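Local coordinates for protein Alpha/beta hydrolase (Legionella pneumophila subsp. pneumophila str. Philadelphia 1, PDB 4EZI) that is of unknown function but has the alpha/beta-hydrolase fold and may act as a lipase or esterase, probably with a serine nucleophile, at residues 73-83 against 159-170. Residues are numbered along the deposited sequence; the frame is centred on the assembly and turned at random.
Sequences QVGIISYQHGT and ISDKLYLAGYSE
Backbone bonds join strands 74-80 and 162-168 as parallel neighbours: I76 N gives to K162 O, Y164 N to I76 O, S78 N to Y164 O, A166 N to S78 O and Q80 N to A166 O. The Y168 N to Q80 O bond is longer, 3.3 Å. At the other end S160 N donates to V74 O (2.8 Å), and S160 OG takes the N-H of K162 in an ST turn; water 1 links S160 OG to Q73 O.

Q80 folds back at chi2 (61°), bringing its amide beside S78: OG of S78 donates to OE1 of Q80 (2.7 Å), while NE2 of Q80 reaches S78 O from above its carbonyl plane. S78 O thus serves two donors, A166 N and Q80 NE2, and NE2 also bonds T175 in helix 170-185.

On the face turned to helix 355-370, the Y79 ring has G167 CA over one face, a CH-pi contact 4.0 Å from the centroid, and its OH meets Y168 CB at 3.4 Å. I77 CG1 touches Y164 CB on this face. On the opposite face I76 CG2 meets L163 CD1 (4.0 Å). Before the corner at D161, I159 CD1 also touches I76 CD1.

Beyond the strands, water 2 bridges T83 N and S169 OG (2.6 Å to the latter), and S169 OG also bonds H351. S169 has positive phi (64°) immediately before helix 170-185, fitting the strand-turn-helix nucleophile elbow of alpha/beta hydrolases, with S169, H351 and D318 the probable catalytic triad.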
loop_
_atom_site.group_PDB
_atom_site.type_symbol
_atom_site.label_atom_id
_atom_site.label_comp_id
_atom_site.label_asym_id
_atom_site.label_seq_id
_atom_site.Cartn_x
_atom_site.Cartn_y
_atom_site.Cartn_z
ATOM N N GLN A 73 -18.769 17.926 6.429
ATOM C CA GLN A 73 -18.428 17.707 5.023
ATOM C C GLN A 73 -17.372 16.611 4.975
ATOM O O GLN A 73 -16.486 16.572 5.813
ATOM C CB GLN A 73 -17.929 18.983 4.330
ATOM C CG GLN A 73 -18.152 18.949 2.791
ATOM C CD GLN A 73 -17.982 20.310 2.118
ATOM O OE1 GLN A 73 -17.005 21.007 2.359
ATOM N NE2 GLN A 73 -18.926 20.673 1.249
ATOM N N VAL A 74 -17.499 15.708 4.009
ATOM C CA VAL A 74 -16.770 14.444 3.995
ATOM C C VAL A 74 -15.468 14.552 3.231
ATOM O O VAL A 74 -15.441 14.825 2.040
ATOM C CB VAL A 74 -17.657 13.320 3.396
ATOM C CG1 VAL A 74 -16.914 12.002 3.361
ATOM C CG2 VAL A 74 -18.949 13.177 4.185
ATOM N N GLY A 75 -14.375 14.308 3.933
ATOM C CA GLY A 75 -13.048 14.196 3.321
ATOM C C GLY A 75 -12.847 12.809 2.742
ATOM O O GLY A 75 -13.572 11.865 3.083
ATOM N N ILE A 76 -11.844 12.668 1.871
ATOM C CA ILE A 76 -11.489 11.378 1.274
ATOM C C ILE A 76 -10.174 10.884 1.828
ATOM O O ILE A 76 -9.227 11.643 1.905
ATOM C CB ILE A 76 -11.366 11.488 -0.268
ATOM C CG1 ILE A 76 -12.709 11.885 -0.876
ATOM C CG2 ILE A 76 -10.880 10.203 -0.906
ATOM C CD1 ILE A 76 -12.649 12.139 -2.382
ATOM N N ILE A 77 -10.133 9.602 2.189
ATOM C CA ILE A 77 -8.876 8.943 2.521
ATOM C C ILE A 77 -8.649 7.827 1.506
ATOM O O ILE A 77 -9.542 7.002 1.268
ATOM C CB ILE A 77 -8.847 8.465 3.984
ATOM C CG1 ILE A 77 -7.444 7.994 4.424
ATOM C CG2 ILE A 77 -9.927 7.438 4.295
ATOM C CD1 ILE A 77 -7.126 6.555 4.168
ATOM N N SER A 78 -7.480 7.856 0.861
ATOM C CA SER A 78 -7.076 6.796 -0.057
ATOM C C SER A 78 -6.120 5.919 0.722
ATOM O O SER A 78 -5.052 6.381 1.118
ATOM C CB SER A 78 -6.407 7.395 -1.311
ATOM O OG SER A 78 -6.061 6.413 -2.260
ATOM N N TYR A 79 -6.505 4.667 0.933
ATOM C CA TYR A 79 -5.746 3.720 1.705
ATOM C C TYR A 79 -5.213 2.606 0.784
ATOM O O TYR A 79 -6.003 1.889 0.168
ATOM C CB TYR A 79 -6.577 3.093 2.851
ATOM C CG TYR A 79 -5.703 2.226 3.712
ATOM C CD1 TYR A 79 -5.501 0.875 3.409
ATOM C CD2 TYR A 79 -4.991 2.775 4.757
ATOM C CE1 TYR A 79 -4.657 0.102 4.172
ATOM C CE2 TYR A 79 -4.103 2.032 5.509
ATOM C CZ TYR A 79 -3.930 0.696 5.210
ATOM O OH TYR A 79 -3.056 -0.059 5.961
ATOM N N GLN A 80 -3.888 2.463 0.793
ATOM C CA GLN A 80 -3.160 1.524 -0.054
ATOM C C GLN A 80 -2.713 0.328 0.786
ATOM O O GLN A 80 -1.892 0.446 1.701
ATOM C CB GLN A 80 -1.964 2.245 -0.641
ATOM C CG GLN A 80 -2.284 3.238 -1.741
ATOM C CD GLN A 80 -3.179 4.375 -1.312
ATOM O OE1 GLN A 80 -4.306 4.464 -1.787
ATOM N NE2 GLN A 80 -2.684 5.262 -0.443
ATOM N N HIS A 81 -3.241 -0.839 0.457
ATOM C CA HIS A 81 -3.015 -2.052 1.240
ATOM C C HIS A 81 -1.606 -2.619 1.126
ATOM O O HIS A 81 -0.863 -2.320 0.189
ATOM C CB HIS A 81 -4.067 -3.126 0.899
ATOM C CG HIS A 81 -3.923 -3.724 -0.466
ATOM N ND1 HIS A 81 -2.946 -4.654 -0.765
ATOM C CD2 HIS A 81 -4.694 -3.624 -1.571
ATOM C CE1 HIS A 81 -3.077 -5.042 -2.023
ATOM N NE2 HIS A 81 -4.149 -4.451 -2.528
ATOM N N GLY A 82 -1.271 -3.492 2.066
ATOM C CA GLY A 82 0.020 -4.151 2.079
ATOM C C GLY A 82 0.103 -5.359 1.160
ATOM O O GLY A 82 -0.751 -5.584 0.313
ATOM N N THR A 83 1.153 -6.134 1.297
ATOM C CA THR A 83 1.411 -7.236 0.354
ATOM C C THR A 83 0.287 -8.249 0.418
ATOM O O THR A 83 -0.044 -8.750 1.498
ATOM C CB THR A 83 2.708 -7.958 0.718
ATOM O OG1 THR A 83 3.797 -7.051 0.671
ATOM C CG2 THR A 83 2.974 -9.145 -0.205
ATOM N N ILE A 159 -18.447 15.930 -1.209
ATOM C CA ILE A 159 -17.196 15.730 -0.537
ATOM C C ILE A 159 -16.555 17.088 -0.379
ATOM O O ILE A 159 -16.877 18.033 -1.107
ATOM C CB ILE A 159 -16.309 14.771 -1.360
ATOM C CG1 ILE A 159 -16.292 15.205 -2.826
ATOM C CG2 ILE A 159 -16.810 13.322 -1.277
ATOM C CD1 ILE A 159 -15.172 14.630 -3.618
ATOM N N SER A 160 -15.658 17.196 0.585
ATOM C CA SER A 160 -14.863 18.403 0.773
ATOM C C SER A 160 -13.610 18.281 -0.085
ATOM O O SER A 160 -13.474 17.352 -0.890
ATOM C CB SER A 160 -14.476 18.547 2.229
ATOM O OG SER A 160 -13.506 17.575 2.569
ATOM N N ASP A 161 -12.691 19.228 0.080
ATOM C CA ASP A 161 -11.393 19.153 -0.589
ATOM C C ASP A 161 -10.312 18.506 0.282
ATOM O O ASP A 161 -9.140 18.460 -0.113
ATOM C CB ASP A 161 -10.976 20.540 -1.125
ATOM C CG ASP A 161 -11.841 21.000 -2.318
ATOM O OD1 ASP A 161 -12.153 20.183 -3.219
ATOM O OD2 ASP A 161 -12.204 22.197 -2.363
ATOM N N LYS A 162 -10.681 18.004 1.455
ATOM C CA LYS A 162 -9.715 17.299 2.311
ATOM C C LYS A 162 -9.405 15.933 1.688
ATOM O O LYS A 162 -10.310 15.174 1.337
ATOM C CB LYS A 162 -10.251 17.093 3.722
ATOM C CG LYS A 162 -10.475 18.389 4.539
ATOM C CD LYS A 162 -9.178 18.976 5.066
ATOM C CE LYS A 162 -9.426 20.194 5.980
ATOM N NZ LYS A 162 -8.157 20.783 6.492
ATOM N N LEU A 163 -8.111 15.641 1.567
ATOM C CA LEU A 163 -7.616 14.408 0.977
ATOM C C LEU A 163 -6.442 13.886 1.793
ATOM O O LEU A 163 -5.424 14.573 1.964
ATOM C CB LEU A 163 -7.197 14.645 -0.471
ATOM C CG LEU A 163 -6.549 13.474 -1.205
ATOM C CD1 LEU A 163 -7.457 12.238 -1.289
ATOM C CD2 LEU A 163 -6.115 13.906 -2.586
ATOM N N TYR A 164 -6.569 12.662 2.287
ATOM C CA TYR A 164 -5.563 12.042 3.130
ATOM C C TYR A 164 -5.058 10.767 2.442
ATOM O O TYR A 164 -5.863 10.032 1.880
ATOM C CB TYR A 164 -6.169 11.677 4.494
ATOM C CG TYR A 164 -7.017 12.768 5.116
ATOM C CD1 TYR A 164 -6.441 13.868 5.726
ATOM C CD2 TYR A 164 -8.401 12.718 5.040
ATOM C CE1 TYR A 164 -7.246 14.877 6.291
ATOM C CE2 TYR A 164 -9.197 13.691 5.588
ATOM C CZ TYR A 164 -8.621 14.787 6.192
ATOM O OH TYR A 164 -9.410 15.758 6.761
ATOM N N LEU A 165 -3.758 10.491 2.513
ATOM C CA LEU A 165 -3.195 9.305 1.855
ATOM C C LEU A 165 -2.478 8.460 2.909
ATOM O O LEU A 165 -1.586 8.963 3.585
ATOM C CB LEU A 165 -2.198 9.709 0.761
ATOM C CG LEU A 165 -2.636 10.781 -0.245
ATOM C CD1 LEU A 165 -1.462 11.074 -1.183
ATOM C CD2 LEU A 165 -3.897 10.424 -1.009
ATOM N N ALA A 166 -2.811 7.174 3.010
ATOM C CA ALA A 166 -2.156 6.274 3.964
ATOM C C ALA A 166 -2.041 4.885 3.356
ATOM O O ALA A 166 -2.747 4.538 2.428
ATOM C CB ALA A 166 -2.916 6.202 5.284
ATOM N N GLY A 167 -1.189 4.075 3.964
ATOM C CA GLY A 167 -1.075 2.686 3.586
ATOM C C GLY A 167 -0.123 1.996 4.520
ATOM O O GLY A 167 0.479 2.648 5.375
ATOM N N TYR A 168 0.068 0.686 4.338
ATOM C CA TYR A 168 0.985 -0.074 5.207
ATOM C C TYR A 168 1.825 -0.980 4.340
ATOM O O TYR A 168 1.330 -1.623 3.423
ATOM C CB TYR A 168 0.201 -0.909 6.227
ATOM C CG TYR A 168 1.042 -1.335 7.420
ATOM C CD1 TYR A 168 1.347 -0.417 8.410
ATOM C CD2 TYR A 168 1.560 -2.625 7.557
ATOM C CE1 TYR A 168 2.128 -0.778 9.511
ATOM C CE2 TYR A 168 2.350 -2.985 8.630
ATOM C CZ TYR A 168 2.622 -2.049 9.609
ATOM O OH TYR A 168 3.435 -2.343 10.667
ATOM N N SER A 169 3.101 -1.085 4.693
ATOM C CA SER A 169 4.017 -2.080 4.109
ATOM C C SER A 169 4.166 -1.777 2.614
ATOM O O SER A 169 4.563 -0.649 2.284
ATOM C CB SER A 169 3.545 -3.485 4.491
ATOM O OG SER A 169 4.551 -4.457 4.306
ATOM N N GLU A 170 3.881 -2.711 1.705
ATOM C CA GLU A 170 3.876 -2.358 0.276
ATOM C C GLU A 170 3.064 -1.077 0.056
ATOM O O GLU A 170 3.424 -0.243 -0.772
ATOM C CB GLU A 170 3.276 -3.480 -0.592
ATOM C CG GLU A 170 3.328 -3.148 -2.071
ATOM C CD GLU A 170 2.592 -4.095 -2.975
ATOM O OE1 GLU A 170 1.813 -4.932 -2.502
ATOM O OE2 GLU A 170 2.829 -3.982 -4.219
HETATM O O HOH W 1 -13.788 17.532 5.314
HETATM O O HOH W 2 3.241 -6.410 3.279
#